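Local coordinates for nitrate transport protein (Xanthomonas axonopodis pv. citri, PDB 3KSX) that probably captures alkanesulfonates in the periplasm for import by an ABC transporter, and here holds the sulfonate buffer MOPS between its two lobes, at residues A[63-72]-A[80-90]; A[144-152]-A[202-210]. All coordinates share one frame; numbering follows the deposited sequence.

Contact 1 of 2, residues A[63-72]-A[80-90]; sequences VEFPAGPQLL and IDLGGAGDIPP. With MPO (3[N-morpholino]propane sulfonic acid), chain B.
Leu71 and Ile80 meet at about a right angle, and their contact opens the apolar half of this buried interface. Ile80 CD1 lies 3.6 Å from Leu71 CD2 and also touches the carbonyl oxygen of Leu71. With CG1 set between the backbone N and the carbonyl carbon (chi1 57°), Ile80 sends its two branches apart: CD1 runs toward Leu71 in helix 68-76, while CG2 packs on Val63 CB at 4.0 Å. CD1 approaches the Phe65 ring obliquely near CE2, and CG2 touches CZ; a beta-branched residue suits a place with neighbours on two sides. One face of that ring carries Leu71 CA. The other methyl of Leu71, CD1, rests 3.4 Å from Gly84 O, and CD2 lies over Gly83 CA, where a side chain would collide with it. Farther along the helix Leu72 fills the angle between strand and following helix, its CD2 touching both Ala85 CB and Pro89 CB. Pro69 and Pro89 add ring-to-ring packing, Pro69 CD to Pro89 CG 3.9 Å.

The polar interactions converge on the MOPS sulfonate, which bridges the segments. Gly68 N, in the first turn of helix 68-76, donates to MOPS O2 at 2.8 Å; Gly86 N, between Ala85 and Asp87, donates to MOPS O1 over a nearly straight bond (164°). Glycine fits both places, because a CB at either would strike a sulfonate oxygen. Pro89 CG lies 3.4 Å from MOPS O3, an apolar wall beside the anion. Ser141 N and Gln36 NE2 also hydrogen-bond to the ligand. An anion held by backbone amides, among them those at helix N-termini (Gly68, Ser141), in the cleft between two lobes is a familiar feature of periplasmic anion-binding proteins, consistent with an alkanesulfonate site.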
loop_
_atom_site.group_PDB
_atom_site.type_symbol
_atom_site.label_atom_id
_atom_site.label_comp_id
_atom_site.label_asym_id
_atom_site.label_seq_id
_atom_site.Cartn_x
_atom_site.Cartn_y
_atom_site.Cartn_z
ATOM N N VAL A 63 9.215 0.167 12.148
ATOM C CA VAL A 63 9.098 -1.279 12.140
ATOM C C VAL A 63 8.613 -1.655 10.733
ATOM O O VAL A 63 7.526 -1.276 10.325
ATOM C CB VAL A 63 8.076 -1.789 13.227
ATOM C CG1 VAL A 63 7.843 -3.298 13.097
ATOM C CG2 VAL A 63 8.458 -1.362 14.676
ATOM N N GLU A 64 9.412 -2.434 9.988
ATOM C CA GLU A 64 9.048 -2.838 8.657
ATOM C C GLU A 64 8.095 -4.048 8.558
ATOM O O GLU A 64 8.251 -4.995 9.344
ATOM C CB GLU A 64 10.383 -3.200 7.956
ATOM C CG GLU A 64 10.169 -3.699 6.566
ATOM C CD GLU A 64 11.286 -4.594 6.086
ATOM O OE1 GLU A 64 12.429 -4.064 5.953
ATOM O OE2 GLU A 64 10.987 -5.823 5.850
ATOM N N PHE A 65 7.126 -3.998 7.624
ATOM C CA PHE A 65 6.187 -5.089 7.283
ATOM C C PHE A 65 6.263 -5.409 5.803
ATOM O O PHE A 65 6.554 -4.480 4.982
ATOM C CB PHE A 65 4.762 -4.641 7.672
ATOM C CG PHE A 65 4.608 -4.433 9.117
ATOM C CD1 PHE A 65 4.329 -5.516 9.923
ATOM C CD2 PHE A 65 4.966 -3.219 9.712
ATOM C CE1 PHE A 65 4.285 -5.340 11.362
ATOM C CE2 PHE A 65 4.889 -2.997 11.076
ATOM C CZ PHE A 65 4.569 -4.064 11.932
ATOM N N PRO A 66 6.026 -6.704 5.430
ATOM C CA PRO A 66 6.048 -7.150 4.022
ATOM C C PRO A 66 4.974 -6.461 3.151
ATOM O O PRO A 66 5.212 -6.173 1.985
ATOM C CB PRO A 66 5.845 -8.669 4.082
ATOM C CG PRO A 66 5.565 -9.014 5.450
ATOM C CD PRO A 66 5.869 -7.816 6.375
ATOM N N ALA A 67 3.849 -6.141 3.760
ATOM C CA ALA A 67 2.716 -5.537 3.066
ATOM C C ALA A 67 1.735 -5.033 4.131
ATOM O O ALA A 67 2.010 -5.080 5.311
ATOM C CB ALA A 67 2.000 -6.608 2.159
ATOM N N GLY A 68 0.605 -4.482 3.682
ATOM C CA GLY A 68 -0.373 -3.782 4.552
ATOM C C GLY A 68 -1.150 -4.639 5.511
ATOM O O GLY A 68 -1.347 -4.236 6.663
ATOM N N PRO A 69 -1.625 -5.835 5.066
ATOM C CA PRO A 69 -2.395 -6.665 5.987
ATOM C C PRO A 69 -1.562 -7.084 7.228
ATOM O O PRO A 69 -2.075 -7.066 8.293
ATOM C CB PRO A 69 -2.740 -7.911 5.133
ATOM C CG PRO A 69 -2.819 -7.237 3.670
ATOM C CD PRO A 69 -1.581 -6.409 3.708
ATOM N N GLN A 70 -0.264 -7.287 7.013
ATOM C CA GLN A 70 0.694 -7.659 8.048
ATOM C C GLN A 70 0.803 -6.556 9.065
ATOM O O GLN A 70 0.708 -6.798 10.306
ATOM C CB GLN A 70 2.057 -8.039 7.431
ATOM C CG GLN A 70 2.015 -9.372 6.622
ATOM C CD GLN A 70 1.768 -9.146 5.174
ATOM O OE1 GLN A 70 1.120 -8.167 4.784
ATOM N NE2 GLN A 70 2.312 -10.033 4.348
ATOM N N LEU A 71 0.975 -5.339 8.532
ATOM C CA LEU A 71 1.074 -4.096 9.278
ATOM C C LEU A 71 -0.181 -3.814 10.060
ATOM O O LEU A 71 -0.077 -3.405 11.227
ATOM C CB LEU A 71 1.321 -2.966 8.288
ATOM C CG LEU A 71 1.677 -1.579 8.952
ATOM C CD1 LEU A 71 2.511 -0.750 8.033
ATOM C CD2 LEU A 71 0.445 -0.885 9.344
ATOM N N LEU A 72 -1.353 -4.078 9.461
ATOM C CA LEU A 72 -2.609 -3.959 10.244
ATOM C C LEU A 72 -2.838 -5.022 11.358
ATOM O O LEU A 72 -3.384 -4.727 12.446
ATOM C CB LEU A 72 -3.828 -3.958 9.303
ATOM C CG LEU A 72 -4.302 -2.654 8.627
ATOM C CD1 LEU A 72 -5.082 -1.849 9.623
ATOM C CD2 LEU A 72 -3.168 -1.852 8.116
ATOM N N ILE A 80 2.457 -1.800 16.953
ATOM C CA ILE A 80 2.718 -0.436 16.446
ATOM C C ILE A 80 1.460 0.359 16.774
ATOM O O ILE A 80 0.414 -0.230 17.027
ATOM C CB ILE A 80 2.979 -0.459 14.914
ATOM C CG1 ILE A 80 1.766 -1.097 14.145
ATOM C CG2 ILE A 80 4.360 -1.115 14.602
ATOM C CD1 ILE A 80 1.924 -0.934 12.621
ATOM N N ASP A 81 1.504 1.658 16.624
ATOM C CA ASP A 81 0.381 2.511 16.945
ATOM C C ASP A 81 -0.034 3.383 15.760
ATOM O O ASP A 81 -1.064 4.044 15.801
ATOM C CB ASP A 81 0.777 3.370 18.122
ATOM C CG ASP A 81 0.827 2.583 19.370
ATOM O OD1 ASP A 81 0.136 1.570 19.439
ATOM O OD2 ASP A 81 1.514 2.958 20.289
ATOM N N LEU A 82 0.811 3.399 14.713
ATOM C CA LEU A 82 0.598 4.179 13.514
ATOM C C LEU A 82 1.256 3.462 12.344
ATOM O O LEU A 82 2.356 2.886 12.513
ATOM C CB LEU A 82 1.225 5.585 13.675
ATOM C CG LEU A 82 1.008 6.672 12.616
ATOM C CD1 LEU A 82 -0.467 7.019 12.385
ATOM C CD2 LEU A 82 1.691 7.933 13.110
ATOM N N GLY A 83 0.638 3.466 11.161
ATOM C CA GLY A 83 1.322 2.825 10.013
ATOM C C GLY A 83 0.630 3.135 8.697
ATOM O O GLY A 83 -0.542 3.542 8.701
ATOM N N GLY A 84 1.368 2.987 7.584
ATOM C CA GLY A 84 0.815 3.268 6.258
ATOM C C GLY A 84 0.439 2.030 5.504
ATOM O O GLY A 84 1.228 1.051 5.436
ATOM N N ALA A 85 -0.689 2.070 4.838
ATOM C CA ALA A 85 -1.087 0.891 4.052
ATOM C C ALA A 85 -1.956 1.339 2.906
ATOM O O ALA A 85 -2.401 2.511 2.875
ATOM C CB ALA A 85 -1.871 -0.024 4.924
ATOM N N GLY A 86 -2.259 0.382 2.024
ATOM C CA GLY A 86 -3.247 0.509 0.904
ATOM C C GLY A 86 -4.683 0.780 1.373
ATOM O O GLY A 86 -4.974 0.821 2.541
ATOM N N ASP A 87 -5.614 0.881 0.439
ATOM C CA ASP A 87 -6.975 1.206 0.799
ATOM C C ASP A 87 -7.693 -0.057 1.360
ATOM O O ASP A 87 -8.553 -0.004 2.262
ATOM C CB ASP A 87 -7.706 1.755 -0.408
ATOM C CG ASP A 87 -7.793 0.830 -1.586
ATOM O OD1 ASP A 87 -6.906 -0.002 -1.906
ATOM O OD2 ASP A 87 -8.804 0.998 -2.354
ATOM N N ILE A 88 -7.275 -1.229 0.890
ATOM C CA ILE A 88 -7.925 -2.512 1.300
ATOM C C ILE A 88 -7.583 -3.093 2.669
ATOM O O ILE A 88 -8.530 -3.638 3.354
ATOM C CB ILE A 88 -7.778 -3.634 0.184
ATOM C CG1 ILE A 88 -8.141 -3.078 -1.217
ATOM C CG2 ILE A 88 -8.527 -4.971 0.561
ATOM C CD1 ILE A 88 -9.579 -2.417 -1.265
ATOM N N PRO A 89 -6.299 -2.986 3.103
ATOM C CA PRO A 89 -5.973 -3.599 4.413
ATOM C C PRO A 89 -6.885 -3.146 5.589
ATOM O O PRO A 89 -7.407 -4.017 6.336
ATOM C CB PRO A 89 -4.524 -3.251 4.635
ATOM C CG PRO A 89 -3.924 -3.283 3.146
ATOM C CD PRO A 89 -5.077 -2.580 2.378
ATOM N N PRO A 90 -7.151 -1.832 5.721
ATOM C CA PRO A 90 -8.004 -1.433 6.815
ATOM C C PRO A 90 -9.424 -1.942 6.733
ATOM O O PRO A 90 -10.050 -2.119 7.770
ATOM C CB PRO A 90 -7.968 0.103 6.817
ATOM C CG PRO A 90 -7.358 0.510 5.492
ATOM C CD PRO A 90 -6.558 -0.689 4.994
HETATM S S1 MPO B . -0.959 -2.783 0.760
HETATM O O1 MPO B . -0.616 -1.931 1.901
HETATM O O2 MPO B . -0.687 -4.183 1.178
HETATM O O4 MPO B . 2.214 2.754 -4.199
HETATM N N1 MPO B . 1.121 0.623 -2.559
HETATM C C1 MPO B . 0.174 -2.400 -0.469
HETATM O O3 MPO B . -2.331 -2.693 0.170
HETATM C C2 MPO B . 0.005 -0.926 -0.856
HETATM C C3 MPO B . 1.107 -0.685 -1.912
HETATM C C4 MPO B . 1.210 0.512 -4.016
HETATM C C5 MPO B . 1.163 1.899 -4.676
HETATM C C6 MPO B . 2.454 2.688 -2.776
HETATM C C7 MPO B . 2.416 1.244 -2.223
#

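Contact 2 of 2, residues A[144-152]-A[202-210]; sequences NLLLRVLAK and ANGEGLGLT. With SO4 (sulfate ion), chain C.
Leu207 lies against one side of helix 141-152, where Leu145, Val149 and Lys152 line the end of its side chain. Its CD1 sits 3.7 Å from Leu145 CD1 and 3.9 Å from Val149 CG2, crossing both side chains at about right angles. With CG anti to the backbone N (chi1 172°), Leu145 carries its CD1 across to Gly204 CA at 3.5 Å, a close fit to a residue without a side chain. Val149 CG1 closes this tight end on the small Ala202 CB, on the edge strand 198-203 of a five-stranded mixed sheet. The chain leaves that strand through an Asx turn at Asn203 and a type II beta turn from Gly204 to Leu207, with Gly206 at the positive phi that such a turn needs. Asn203 N donates to a sulfate ion, probably from the crystallisation medium.

Toward solvent the packing gives way to longer, polar side chains. Arg148, bent at chi2 and chi3, donates from NH1 a 2.6 Å hydrogen bond onto a lone pair of Leu207 O, which lies close to the guanidinium plane; NH2 adds a weak bond to the same oxygen. Lys152 lays CE on Leu207 CD2, while its NZ reaches Gly206 O through one water.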
loop_
_atom_site.group_PDB
_atom_site.type_symbol
_atom_site.label_atom_id
_atom_site.label_comp_id
_atom_site.label_asym_id
_atom_site.label_seq_id
_atom_site.Cartn_x
_atom_site.Cartn_y
_atom_site.Cartn_z
ATOM N N ASN A 144 -7.866 -5.554 -4.609
ATOM C CA ASN A 144 -8.838 -4.640 -5.260
ATOM C C ASN A 144 -8.505 -4.342 -6.766
ATOM O O ASN A 144 -9.412 -4.312 -7.649
ATOM C CB ASN A 144 -8.978 -3.313 -4.474
ATOM C CG ASN A 144 -9.932 -2.352 -5.158
ATOM O OD1 ASN A 144 -11.123 -2.663 -5.295
ATOM N ND2 ASN A 144 -9.431 -1.183 -5.579
ATOM N N LEU A 145 -7.216 -4.112 -7.093
ATOM C CA LEU A 145 -6.817 -3.964 -8.512
ATOM C C LEU A 145 -7.288 -5.170 -9.350
ATOM O O LEU A 145 -7.907 -4.993 -10.429
ATOM C CB LEU A 145 -5.303 -3.856 -8.662
ATOM C CG LEU A 145 -4.840 -3.893 -10.133
ATOM C CD1 LEU A 145 -5.023 -2.451 -10.591
ATOM C CD2 LEU A 145 -3.389 -4.313 -10.263
ATOM N N LEU A 146 -7.021 -6.390 -8.850
ATOM C CA LEU A 146 -7.432 -7.585 -9.556
ATOM C C LEU A 146 -8.942 -7.687 -9.735
ATOM O O LEU A 146 -9.421 -7.944 -10.831
ATOM C CB LEU A 146 -6.845 -8.824 -8.863
ATOM C CG LEU A 146 -6.870 -10.171 -9.522
ATOM C CD1 LEU A 146 -6.312 -10.147 -10.937
ATOM C CD2 LEU A 146 -6.082 -11.146 -8.606
ATOM N N LEU A 147 -9.719 -7.636 -8.649
ATOM C CA LEU A 147 -11.149 -7.475 -8.753
ATOM C C LEU A 147 -11.665 -6.514 -9.813
ATOM O O LEU A 147 -12.522 -6.905 -10.646
ATOM C CB LEU A 147 -11.718 -7.125 -7.357
ATOM C CG LEU A 147 -13.202 -6.865 -7.287
ATOM C CD1 LEU A 147 -13.936 -8.160 -7.616
ATOM C CD2 LEU A 147 -13.590 -6.382 -5.885
ATOM N N ARG A 148 -11.153 -5.284 -9.829
ATOM C CA ARG A 148 -11.694 -4.254 -10.672
ATOM C C ARG A 148 -11.268 -4.491 -12.140
ATOM O O ARG A 148 -12.061 -4.264 -13.058
ATOM C CB ARG A 148 -11.156 -2.866 -10.266
ATOM C CG ARG A 148 -11.554 -2.296 -8.827
ATOM C CD ARG A 148 -12.987 -1.822 -8.646
ATOM N NE ARG A 148 -13.404 -1.081 -9.839
ATOM C CZ ARG A 148 -13.059 0.183 -10.118
ATOM N NH1 ARG A 148 -12.292 0.876 -9.266
ATOM N NH2 ARG A 148 -13.437 0.707 -11.272
ATOM N N VAL A 149 -10.060 -4.995 -12.363
ATOM C CA VAL A 149 -9.585 -5.259 -13.741
ATOM C C VAL A 149 -10.361 -6.432 -14.345
ATOM O O VAL A 149 -10.856 -6.339 -15.472
ATOM C CB VAL A 149 -8.050 -5.473 -13.744
ATOM C CG1 VAL A 149 -7.533 -6.040 -15.039
ATOM C CG2 VAL A 149 -7.354 -4.166 -13.526
ATOM N N LEU A 150 -10.464 -7.517 -13.601
ATOM C CA LEU A 150 -11.191 -8.703 -14.014
ATOM C C LEU A 150 -12.630 -8.320 -14.367
ATOM O O LEU A 150 -13.176 -8.715 -15.409
ATOM C CB LEU A 150 -11.156 -9.755 -12.919
ATOM C CG LEU A 150 -9.776 -10.455 -12.698
ATOM C CD1 LEU A 150 -9.919 -11.404 -11.556
ATOM C CD2 LEU A 150 -9.369 -11.176 -13.965
ATOM N N ALA A 151 -13.240 -7.478 -13.531
ATOM C CA ALA A 151 -14.662 -7.176 -13.785
ATOM C C ALA A 151 -14.914 -6.455 -15.133
ATOM O O ALA A 151 -16.029 -6.569 -15.710
ATOM C CB ALA A 151 -15.238 -6.407 -12.656
ATOM N N LYS A 152 -13.938 -5.692 -15.598
ATOM C CA LYS A 152 -14.029 -5.042 -16.879
ATOM C C LYS A 152 -14.067 -6.024 -18.054
ATOM O O LYS A 152 -14.563 -5.659 -19.130
ATOM C CB LYS A 152 -12.924 -3.989 -17.052
ATOM C CG LYS A 152 -13.109 -2.689 -16.266
ATOM C CD LYS A 152 -11.973 -1.733 -16.604
ATOM C CE LYS A 152 -12.291 -0.266 -16.322
ATOM N NZ LYS A 152 -13.712 0.014 -15.916
ATOM N N ALA A 202 -1.760 -5.414 -17.063
ATOM C CA ALA A 202 -2.729 -4.306 -16.811
ATOM C C ALA A 202 -2.249 -3.519 -15.626
ATOM O O ALA A 202 -1.559 -4.067 -14.791
ATOM C CB ALA A 202 -4.127 -4.866 -16.522
ATOM N N ASN A 203 -2.519 -2.216 -15.576
ATOM C CA ASN A 203 -2.220 -1.417 -14.327
ATOM C C ASN A 203 -3.479 -0.802 -13.811
ATOM O O ASN A 203 -4.567 -1.190 -14.275
ATOM C CB ASN A 203 -1.105 -0.362 -14.565
ATOM C CG ASN A 203 -1.526 0.745 -15.575
ATOM O OD1 ASN A 203 -2.730 0.957 -15.859
ATOM N ND2 ASN A 203 -0.536 1.493 -16.068
ATOM N N GLY A 204 -3.362 0.167 -12.882
ATOM C CA GLY A 204 -4.513 0.636 -12.200
ATOM C C GLY A 204 -5.099 1.892 -12.758
ATOM O O GLY A 204 -6.016 2.412 -12.168
ATOM N N GLU A 205 -4.571 2.360 -13.891
ATOM C CA GLU A 205 -5.060 3.588 -14.523
ATOM C C GLU A 205 -6.531 3.435 -14.894
ATOM O O GLU A 205 -6.962 2.377 -15.372
ATOM C CB GLU A 205 -4.222 3.876 -15.766
ATOM C CG GLU A 205 -2.850 4.497 -15.322
ATOM C CD GLU A 205 -2.017 4.997 -16.489
ATOM O OE1 GLU A 205 -1.475 4.131 -17.230
ATOM O OE2 GLU A 205 -1.856 6.251 -16.588
ATOM N N GLY A 206 -7.302 4.495 -14.674
ATOM C CA GLY A 206 -8.671 4.500 -15.233
ATOM C C GLY A 206 -9.681 3.835 -14.327
ATOM O O GLY A 206 -10.885 3.743 -14.696
ATOM N N LEU A 207 -9.217 3.254 -13.213
ATOM C CA LEU A 207 -10.161 2.596 -12.265
ATOM C C LEU A 207 -10.663 3.504 -11.160
ATOM O O LEU A 207 -11.457 3.119 -10.312
ATOM C CB LEU A 207 -9.473 1.380 -11.604
ATOM C CG LEU A 207 -8.944 0.360 -12.580
ATOM C CD1 LEU A 207 -8.068 -0.719 -11.886
ATOM C CD2 LEU A 207 -10.103 -0.301 -13.380
ATOM N N GLY A 208 -10.154 4.718 -11.082
ATOM C CA GLY A 208 -10.515 5.581 -9.988
ATOM C C GLY A 208 -10.164 4.900 -8.656
ATOM O O GLY A 208 -10.983 4.889 -7.712
ATOM N N LEU A 209 -8.916 4.360 -8.568
ATOM C CA LEU A 209 -8.405 3.870 -7.252
ATOM C C LEU A 209 -8.322 4.978 -6.191
ATOM O O LEU A 209 -7.981 6.148 -6.481
ATOM C CB LEU A 209 -6.993 3.236 -7.482
ATOM C CG LEU A 209 -6.904 2.108 -8.445
ATOM C CD1 LEU A 209 -5.480 1.571 -8.524
ATOM C CD2 LEU A 209 -7.731 0.938 -7.901
ATOM N N THR A 210 -8.620 4.593 -4.962
ATOM C CA THR A 210 -8.683 5.515 -3.863
ATOM C C THR A 210 -7.366 6.066 -3.400
ATOM O O THR A 210 -7.239 7.265 -3.058
ATOM C CB THR A 210 -9.428 4.873 -2.665
ATOM O OG1 THR A 210 -10.728 4.454 -3.085
ATOM C CG2 THR A 210 -9.594 5.889 -1.481
HETATM S S SO4 C . -2.588 -1.158 -19.208
HETATM O O1 SO4 C . -3.589 -1.186 -18.093
HETATM O O2 SO4 C . -3.020 -2.176 -20.186
HETATM O O3 SO4 C . -2.538 0.180 -19.793
HETATM O O4 SO4 C . -1.179 -1.481 -18.892
HETATM O O HOH W 1 -13.578 2.224 -14.145
#

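Contact 1 closes before contact 2 opens along the chain, and their centres lie 21 Å apart. Contact 1 joins strands 59-65 and 82-86, which flank strand 30-36 in one five-stranded mixed sheet, and the helices that follow them. Contact 2 ties helix 141-152 to strand 198-203, in a second such sheet, and to the loop by which the chain then crosses to strand 212-217 in the sheet of contact 1. They meet where Ile88 CG1 packs on Asn144 CB at 3.4 Å, and Asp87 lies beside Asn144 and Thr210. Helix 141-152 also begins at Ser141, whose amide binds MOPS, so the helix packed in contact 2 reaches the ligand held by contact 1, consistent with two lobes closed around ligand.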